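Long-range contacts in 4-hydroxybutyrate CoA-transferase (Porphyromonas gingivalis, PDB 3EH7), which probably transfers coenzyme A between carboxylic acids such as acetate and 4-hydroxybutyrate: residues P40-D45 with A183-Y188; F244-V249 with M275-V280; P103-E108 with Q341-R346. One frame throughout, in Å; residues are numbered along the deposited sequence. Where two conformers were deposited one is given.

In the fold
The three contacts run from the edge of one domain to the join between two. Contact 1, the outermost, is partly buried and closes the N-terminal domain on itself, setting the start of helix 41-49 against the loop after strand 179-183 through a glutamine held by two tyrosines. Contact 2, buried, joins the starts of helices 246-253 and 278-284 by short serine and aspartate bonds; it touches contact 1 by packing of Glu-278 on Ile-187. Contact 3, also buried, links the N-terminal domain to helix 341-350 of the C-terminal domain beside the second subunit, with one carboxylate, a water and aromatic packing. Contact 2 is nested inside the chain loop that contact 3 closes.

Contact 1. Residues P40-D45 with A183-Y188; sequences PQSCVD and ADYPIY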
# COMPACT_ATOMS: atom_id res chain seq x y z
N PRO A 40 18.05 -17.02 -19.60
CA PRO A 40 19.06 -17.33 -20.61
C PRO A 40 19.61 -18.77 -20.46
O PRO A 40 20.58 -19.00 -19.75
CB PRO A 40 20.15 -16.29 -20.31
CG PRO A 40 20.02 -16.05 -18.86
CD PRO A 40 18.56 -16.08 -18.59
N GLN A 41 19.00 -19.71 -21.17
CA GLN A 41 19.26 -21.13 -20.95
C GLN A 41 20.71 -21.56 -21.16
O GLN A 41 21.20 -22.39 -20.38
CB GLN A 41 18.32 -22.00 -21.80
CG GLN A 41 16.87 -21.81 -21.45
CD GLN A 41 15.94 -22.49 -22.42
OE1 GLN A 41 16.26 -23.56 -22.96
NE2 GLN A 41 14.78 -21.86 -22.66
N SER A 42 21.40 -21.05 -22.19
CA SER A 42 22.80 -21.45 -22.44
C SER A 42 23.75 -21.03 -21.32
O SER A 42 24.62 -21.80 -20.90
CB SER A 42 23.35 -20.89 -23.75
OG SER A 42 22.52 -21.28 -24.81
N CYS A 43 23.58 -19.80 -20.84
CA CYS A 43 24.44 -19.32 -19.75
C CYS A 43 24.12 -20.02 -18.45
O CYS A 43 25.02 -20.29 -17.67
CB CYS A 43 24.36 -17.81 -19.59
SG CYS A 43 25.14 -16.94 -20.98
N VAL A 44 22.85 -20.32 -18.21
CA VAL A 44 22.48 -21.04 -17.00
C VAL A 44 23.13 -22.42 -17.01
O VAL A 44 23.66 -22.84 -15.99
CB VAL A 44 20.95 -21.17 -16.80
CG1 VAL A 44 20.64 -22.27 -15.78
CG2 VAL A 44 20.38 -19.87 -16.32
N ASP A 45 23.11 -23.10 -18.15
CA ASP A 45 23.77 -24.41 -18.25
C ASP A 45 25.25 -24.30 -17.96
O ASP A 45 25.81 -25.13 -17.25
CB ASP A 45 23.62 -25.01 -19.64
CG ASP A 45 22.23 -25.53 -19.91
OD1 ASP A 45 21.37 -25.46 -19.01
OD2 ASP A 45 21.99 -26.01 -21.03
N ALA A 183 22.94 -17.97 -29.44
CA ALA A 183 22.11 -19.15 -29.17
C ALA A 183 20.99 -19.35 -30.20
O ALA A 183 20.66 -18.45 -30.97
CB ALA A 183 21.56 -19.07 -27.78
N ASP A 184 20.40 -20.54 -30.19
CA ASP A 184 19.25 -20.84 -31.05
C ASP A 184 18.43 -21.96 -30.42
O ASP A 184 18.73 -23.14 -30.57
CB ASP A 184 19.74 -21.21 -32.47
CG ASP A 184 18.59 -21.39 -33.47
OD1 ASP A 184 17.43 -21.04 -33.14
OD2 ASP A 184 18.86 -21.90 -34.58
N TYR A 185 17.41 -21.60 -29.67
CA TYR A 185 16.67 -22.62 -28.95
C TYR A 185 15.31 -22.05 -28.61
O TYR A 185 15.18 -20.84 -28.46
CB TYR A 185 17.40 -23.08 -27.67
CG TYR A 185 17.65 -22.00 -26.64
CD1 TYR A 185 16.59 -21.47 -25.88
CD2 TYR A 185 18.92 -21.50 -26.42
CE1 TYR A 185 16.80 -20.47 -24.95
CE2 TYR A 185 19.14 -20.48 -25.49
CZ TYR A 185 18.08 -19.97 -24.76
OH TYR A 185 18.27 -18.97 -23.81
N PRO A 186 14.30 -22.91 -28.52
CA PRO A 186 12.99 -22.42 -28.18
C PRO A 186 12.99 -21.91 -26.74
O PRO A 186 13.51 -22.56 -25.84
CB PRO A 186 12.09 -23.64 -28.35
CG PRO A 186 13.00 -24.81 -28.23
CD PRO A 186 14.27 -24.35 -28.88
N ILE A 187 12.41 -20.74 -26.51
CA ILE A 187 12.38 -20.21 -25.15
C ILE A 187 11.38 -21.06 -24.33
O ILE A 187 10.64 -21.84 -24.92
CB ILE A 187 12.07 -18.71 -25.12
CG1 ILE A 187 10.64 -18.41 -25.56
CG2 ILE A 187 13.07 -17.94 -26.02
CD1 ILE A 187 10.30 -16.89 -25.43
N TYR A 188 11.37 -20.92 -23.01
CA TYR A 188 10.45 -21.73 -22.18
C TYR A 188 9.01 -21.41 -22.56
O TYR A 188 8.67 -20.24 -22.72
CB TYR A 188 10.66 -21.51 -20.67
CG TYR A 188 11.95 -22.11 -20.16
CD1 TYR A 188 12.25 -23.45 -20.36
CD2 TYR A 188 12.88 -21.33 -19.47
CE1 TYR A 188 13.45 -24.00 -19.89
CE2 TYR A 188 14.08 -21.88 -19.00
CZ TYR A 188 14.36 -23.21 -19.21
OH TYR A 188 15.54 -23.75 -18.75
O HOH W 1 14.92 -24.67 -25.37
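Gln-41, in the first turn of helix 41-49, reaches between the rings of Tyr-185 and Tyr-188 in the loop that follows strand 179-183. Its backbone N donates to Tyr-185 OH at 2.8 Å, a bent bond with an angle of 141° at the hydrogen. The same hydroxyl also hydrogen-bonds Glu-158 OE2, which takes the N-H of Ser-42 as well, while Glu-158 OE1 takes that of Cys-43. Three successive N-H groups at the start of the helix thus find acceptors in a tyrosine hydroxyl and one carboxylate.

The side-chain amide is held more loosely. Gln-41 NE2 makes a weak bond to Pro-186 O, 3.5 Å long, and lies over the centre of the Tyr-188 ring, with amide and ring stacked 17° from parallel. Gln-41 OE1 accepts from a water at 3.0 Å, and that water donates in turn to Pro-186 O at 2.6 Å, linking the two acceptor oxygens. With CG beside the backbone N (chi1 -63°) and the chain extended beyond it, the amide reaches this carbonyl. Closer to the helix, Gln-41 CB makes a CH-pi contact over one face of Tyr-185, 4.0 Å from the ring centroid, and Ser-42 OG lies 3.5 Å from Tyr-185 CE2.

Helix 41-49 follows strand 30-33 in the six-stranded parallel sheet of the N-terminal domain, a Rossmann-like alpha/beta layout: Pro-40 packs on Leu-33 of that strand and Ile-124 of strand 122-127, and Ala-183 pairs through its backbone with Ile-159 of strand 154-160.

Contact 2. Residues F244-V249 with M275-V280; sequences FSDGVV and MGSEDV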
# COMPACT_ATOMS: atom_id res chain seq x y z
N PHE A 244 0.83 -11.37 -19.86
CA PHE A 244 -0.27 -12.12 -20.47
C PHE A 244 0.27 -13.33 -21.22
O PHE A 244 1.49 -13.55 -21.28
CB PHE A 244 -1.21 -11.25 -21.31
CG PHE A 244 -0.60 -10.69 -22.56
CD1 PHE A 244 -0.53 -11.43 -23.72
CD2 PHE A 244 -0.13 -9.38 -22.57
CE1 PHE A 244 0.03 -10.89 -24.88
CE2 PHE A 244 0.43 -8.84 -23.72
CZ PHE A 244 0.49 -9.60 -24.90
N SER A 245 -0.65 -14.13 -21.74
CA SER A 245 -0.34 -15.44 -22.28
C SER A 245 -1.36 -15.79 -23.35
O SER A 245 -1.99 -14.91 -23.91
CB SER A 245 -0.36 -16.48 -21.14
OG SER A 245 0.29 -17.67 -21.51
N ASP A 246 -1.54 -17.10 -23.56
CA ASP A 246 -2.33 -17.61 -24.67
C ASP A 246 -3.76 -17.15 -24.61
O ASP A 246 -4.33 -16.79 -25.65
CB ASP A 246 -2.29 -19.14 -24.74
CG ASP A 246 -0.94 -19.66 -25.22
OD1 ASP A 246 -0.82 -20.03 -26.41
OD2 ASP A 246 0.02 -19.68 -24.40
N GLY A 247 -4.34 -17.17 -23.41
CA GLY A 247 -5.77 -16.86 -23.20
C GLY A 247 -6.13 -15.45 -23.66
O GLY A 247 -7.19 -15.25 -24.24
N VAL A 248 -5.23 -14.49 -23.40
CA VAL A 248 -5.42 -13.10 -23.80
C VAL A 248 -5.34 -12.99 -25.32
O VAL A 248 -6.22 -12.39 -25.93
CB VAL A 248 -4.43 -12.10 -23.09
CG1 VAL A 248 -4.24 -10.82 -23.91
CG2 VAL A 248 -4.96 -11.73 -21.71
N VAL A 249 -4.32 -13.60 -25.91
CA VAL A 249 -4.13 -13.53 -27.37
C VAL A 249 -5.33 -14.10 -28.11
O VAL A 249 -5.69 -13.61 -29.19
CB VAL A 249 -2.85 -14.27 -27.81
CG1 VAL A 249 -2.80 -14.37 -29.35
CG2 VAL A 249 -1.59 -13.60 -27.27
N MSE A 275 4.73 -14.90 -21.18
CA MSE A 275 5.00 -16.33 -21.21
C MSE A 275 3.78 -17.09 -21.74
O MSE A 275 2.65 -16.75 -21.39
CB MSE A 275 5.37 -16.84 -19.82
CG MSE A 275 5.62 -18.33 -19.77
SE MSE A 275 6.59 -18.87 -18.19
CE MSE A 275 6.59 -17.19 -17.24
N GLY A 276 4.01 -18.10 -22.57
CA GLY A 276 2.92 -18.88 -23.13
C GLY A 276 3.45 -19.89 -24.09
O GLY A 276 4.58 -20.33 -23.96
N SER A 277 2.63 -20.27 -25.07
CA SER A 277 3.03 -21.26 -26.05
C SER A 277 3.90 -20.61 -27.11
O SER A 277 4.02 -19.38 -27.19
CB SER A 277 1.80 -21.89 -26.71
OG SER A 277 1.19 -20.97 -27.59
N GLU A 278 4.47 -21.46 -27.95
CA GLU A 278 5.22 -20.99 -29.11
C GLU A 278 4.36 -20.07 -29.97
O GLU A 278 4.85 -19.11 -30.57
CB GLU A 278 5.76 -22.18 -29.91
CG GLU A 278 7.11 -21.94 -30.58
CD GLU A 278 8.13 -21.20 -29.70
OE1 GLU A 278 8.26 -21.49 -28.46
OE2 GLU A 278 8.80 -20.30 -30.26
N ASP A 279 3.06 -20.32 -29.97
CA ASP A 279 2.13 -19.47 -30.69
C ASP A 279 2.12 -18.04 -30.18
O ASP A 279 2.09 -17.11 -30.99
CB ASP A 279 0.72 -20.04 -30.59
CG ASP A 279 -0.28 -19.27 -31.42
OD1 ASP A 279 0.08 -18.75 -32.50
OD2 ASP A 279 -1.43 -19.18 -30.99
N VAL A 280 2.13 -17.84 -28.86
CA VAL A 280 2.16 -16.48 -28.30
C VAL A 280 3.42 -15.73 -28.74
O VAL A 280 3.35 -14.55 -29.12
CB VAL A 280 2.07 -16.48 -26.76
CG1 VAL A 280 2.53 -15.14 -26.18
CG2 VAL A 280 0.65 -16.78 -26.33
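Asp-246 and Ser-277 join the starts of two helices, 246-253 and 278-284, which come after strands 238-240 and 269-271, each with a short strand between; 238-240 and 269-271 are parallel neighbours in the mixed sheet of a Rossmann-like alpha/beta domain. Ser-277 is the N-cap of the second helix, and the carboxylate of Asp-246, in the first turn of the other helix, grips it twice. Asp-246 OD2 accepts from Ser-277 N at 2.8 Å, and OD1 from Ser-277 OG at 2.5 Å. Each oxygen uses its syn lone pair, so the carboxylate is held in a fork that fixes its rotation.

The torsions bring the groups together. Asp-246 carries CG beside its backbone N (chi1 -72°) and turns its carboxylate across toward the serine. Ser-277 OG stands between its own backbone N and carbonyl carbon (chi1 72°), where it both donates to the aspartate and accepts a weak capping bond from Asp-279 N. The carboxylate of Asp-279 has a different partner, a salt bridge to Arg-253, although it lies near that of Asp-246.

Beside this pair of bonds Val-280 supplies the apolar contact. It directs CG2 at the other segment; this methyl comes within 3.5 Å of Asp-246 CG and meets Val-249 CG2 at 4.0 Å. Gly-276 CA passes 3.3 Å from Asp-246 OD2. Ser-245, at the N-cap position of helix 246-253 but making no capping bond with its side chain, donates from OG to the carbonyl of Met-275 (a selenomethionine): OG meets Met-275 O at 2.5 Å, in the carbonyl plane and on a lone pair.

Contact 3. Residues P103-E108 with Q341-R346; sequences PVFFYE and QVDYVR
The Asp-343 carboxylate stands nearly perpendicular to the rings of Phe-105 and Tyr-107, its plane 82° from that of Tyr-107, while the side chains cross obliquely. Asp-343 carries CG beside its backbone N, which turns the carboxylate to the 103-108 loop. OD1 comes to the edge of the Tyr-107 ring in its plane, 3.5 Å from CD1, and lies obliquely to Phe-105. OD2 accepts from Tyr-107 N at 3.1 Å, on the syn side but 30° out of the carboxylate plane. Asn-299 ND2 also hydrogen-bonds OD2, while a water donates to OD1 at 2.6 Å and accepts from Phe-106 N. Both carboxylate oxygens are therefore engaged, and two successive N-H groups of the loop are tied to one aspartate, directly and through water.

Farther along Phe-105, Val-342 CG1 approaches CE1 to 3.7 Å, the two side chains crossing at about a right angle. The extended Arg-346 lays its guanidinium so that Phe-105 CZ stands over one face, 3.6 Å from NH1, with the two planes 65° apart. Its NE forms a salt bridge with Glu-388 of the same chain, and its NH1 another with Glu-388 of the second subunit. Lys-402 of that subunit pairs with Glu-108. The loop 103-108 and helix 341-350 thus form a domain interface that borders the dimer contact, joining the N-terminal and C-terminal domains of an acetyl-CoA hydrolase/transferase fold.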
# COMPACT_ATOMS: atom_id res chain seq x y z
N PRO A 103 12.28 -8.89 0.39
CA PRO A 103 10.90 -8.34 0.21
C PRO A 103 10.93 -6.94 -0.42
O PRO A 103 11.66 -6.05 0.03
CB PRO A 103 10.32 -8.30 1.64
CG PRO A 103 11.32 -9.00 2.53
CD PRO A 103 12.64 -9.10 1.80
N VAL A 104 10.19 -6.75 -1.49
CA VAL A 104 10.19 -5.48 -2.17
C VAL A 104 8.92 -5.45 -3.01
O VAL A 104 8.42 -6.50 -3.36
CB VAL A 104 11.45 -5.34 -3.06
CG1 VAL A 104 11.50 -6.47 -4.05
CG2 VAL A 104 11.50 -3.95 -3.75
N PHE A 105 8.37 -4.28 -3.28
CA PHE A 105 7.30 -4.19 -4.27
C PHE A 105 7.94 -4.34 -5.66
O PHE A 105 8.96 -3.74 -5.93
CB PHE A 105 6.59 -2.86 -4.21
CG PHE A 105 5.69 -2.70 -3.00
CD1 PHE A 105 4.91 -3.74 -2.54
CD2 PHE A 105 5.62 -1.45 -2.35
CE1 PHE A 105 4.07 -3.57 -1.44
CE2 PHE A 105 4.77 -1.28 -1.28
CZ PHE A 105 4.00 -2.35 -0.81
N PHE A 106 7.32 -5.10 -6.53
CA PHE A 106 7.89 -5.37 -7.85
C PHE A 106 8.21 -4.06 -8.61
O PHE A 106 9.31 -3.89 -9.13
CB PHE A 106 6.92 -6.26 -8.63
CG PHE A 106 7.51 -6.89 -9.87
CD1 PHE A 106 8.86 -6.81 -10.18
CD2 PHE A 106 6.67 -7.58 -10.74
CE1 PHE A 106 9.35 -7.40 -11.35
CE2 PHE A 106 7.16 -8.17 -11.88
CZ PHE A 106 8.50 -8.09 -12.19
N TYR A 107 7.26 -3.12 -8.66
CA TYR A 107 7.49 -1.83 -9.34
C TYR A 107 8.65 -1.00 -8.79
O TYR A 107 9.16 -0.14 -9.48
CB TYR A 107 6.20 -0.99 -9.41
CG TYR A 107 5.96 -0.15 -8.19
CD1 TYR A 107 5.31 -0.69 -7.09
CD2 TYR A 107 6.43 1.17 -8.10
CE1 TYR A 107 5.07 0.06 -5.96
CE2 TYR A 107 6.21 1.92 -6.95
CZ TYR A 107 5.53 1.35 -5.88
OH TYR A 107 5.28 2.03 -4.73
N GLU A 108 9.06 -1.26 -7.55
CA GLU A 108 10.14 -0.55 -6.89
C GLU A 108 11.53 -1.13 -7.15
O GLU A 108 12.54 -0.49 -6.85
CB GLU A 108 9.91 -0.52 -5.37
CG GLU A 108 9.36 0.78 -4.84
CD GLU A 108 9.38 0.84 -3.31
OE1 GLU A 108 8.68 0.04 -2.66
OE2 GLU A 108 10.14 1.67 -2.75
N GLN A 341 1.15 -8.55 -7.41
CA GLN A 341 -0.31 -8.42 -7.34
C GLN A 341 -0.76 -7.20 -6.53
O GLN A 341 -1.68 -6.49 -6.94
CB GLN A 341 -0.99 -9.72 -6.88
CG GLN A 341 -0.68 -10.21 -5.50
CD GLN A 341 -1.30 -11.58 -5.21
OE1 GLN A 341 -1.00 -12.55 -5.88
NE2 GLN A 341 -2.16 -11.64 -4.20
N VAL A 342 -0.09 -6.93 -5.41
CA VAL A 342 -0.47 -5.77 -4.60
C VAL A 342 -0.31 -4.48 -5.37
O VAL A 342 -1.06 -3.53 -5.15
CB VAL A 342 0.33 -5.71 -3.28
CG1 VAL A 342 1.84 -5.63 -3.56
CG2 VAL A 342 -0.15 -4.53 -2.38
N ASP A 343 0.64 -4.41 -6.31
CA ASP A 343 0.80 -3.21 -7.13
C ASP A 343 -0.51 -2.93 -7.86
O ASP A 343 -0.94 -1.77 -7.98
CB ASP A 343 1.93 -3.35 -8.18
CG ASP A 343 3.31 -3.64 -7.58
OD1 ASP A 343 3.47 -3.54 -6.33
OD2 ASP A 343 4.28 -3.96 -8.37
N TYR A 344 -1.14 -3.99 -8.35
CA TYR A 344 -2.38 -3.88 -9.10
C TYR A 344 -3.59 -3.66 -8.19
O TYR A 344 -4.52 -3.00 -8.59
CB TYR A 344 -2.56 -5.10 -10.05
CG TYR A 344 -1.66 -4.97 -11.24
CD1 TYR A 344 -2.05 -4.23 -12.38
CD2 TYR A 344 -0.38 -5.48 -11.21
CE1 TYR A 344 -1.20 -4.06 -13.44
CE2 TYR A 344 0.49 -5.29 -12.28
CZ TYR A 344 0.08 -4.57 -13.38
OH TYR A 344 0.96 -4.39 -14.40
N VAL A 345 -3.58 -4.18 -6.98
CA VAL A 345 -4.67 -3.87 -6.04
C VAL A 345 -4.63 -2.37 -5.80
O VAL A 345 -5.65 -1.69 -5.88
CB VAL A 345 -4.51 -4.63 -4.73
CG1 VAL A 345 -5.53 -4.12 -3.64
CG2 VAL A 345 -4.60 -6.14 -4.98
N ARG A 346 -3.41 -1.83 -5.58
CA ARG A 346 -3.30 -0.41 -5.28
C ARG A 346 -3.60 0.47 -6.48
O ARG A 346 -4.24 1.50 -6.34
CB ARG A 346 -1.96 -0.07 -4.65
CG ARG A 346 -1.93 -0.52 -3.20
CD ARG A 346 -0.57 -0.44 -2.60
NE ARG A 346 -0.55 -1.02 -1.27
CZ ARG A 346 0.36 -0.76 -0.34
NH1 ARG A 346 1.38 0.07 -0.56
NH2 ARG A 346 0.24 -1.34 0.83
O HOH W 2 4.77 -5.68 -5.48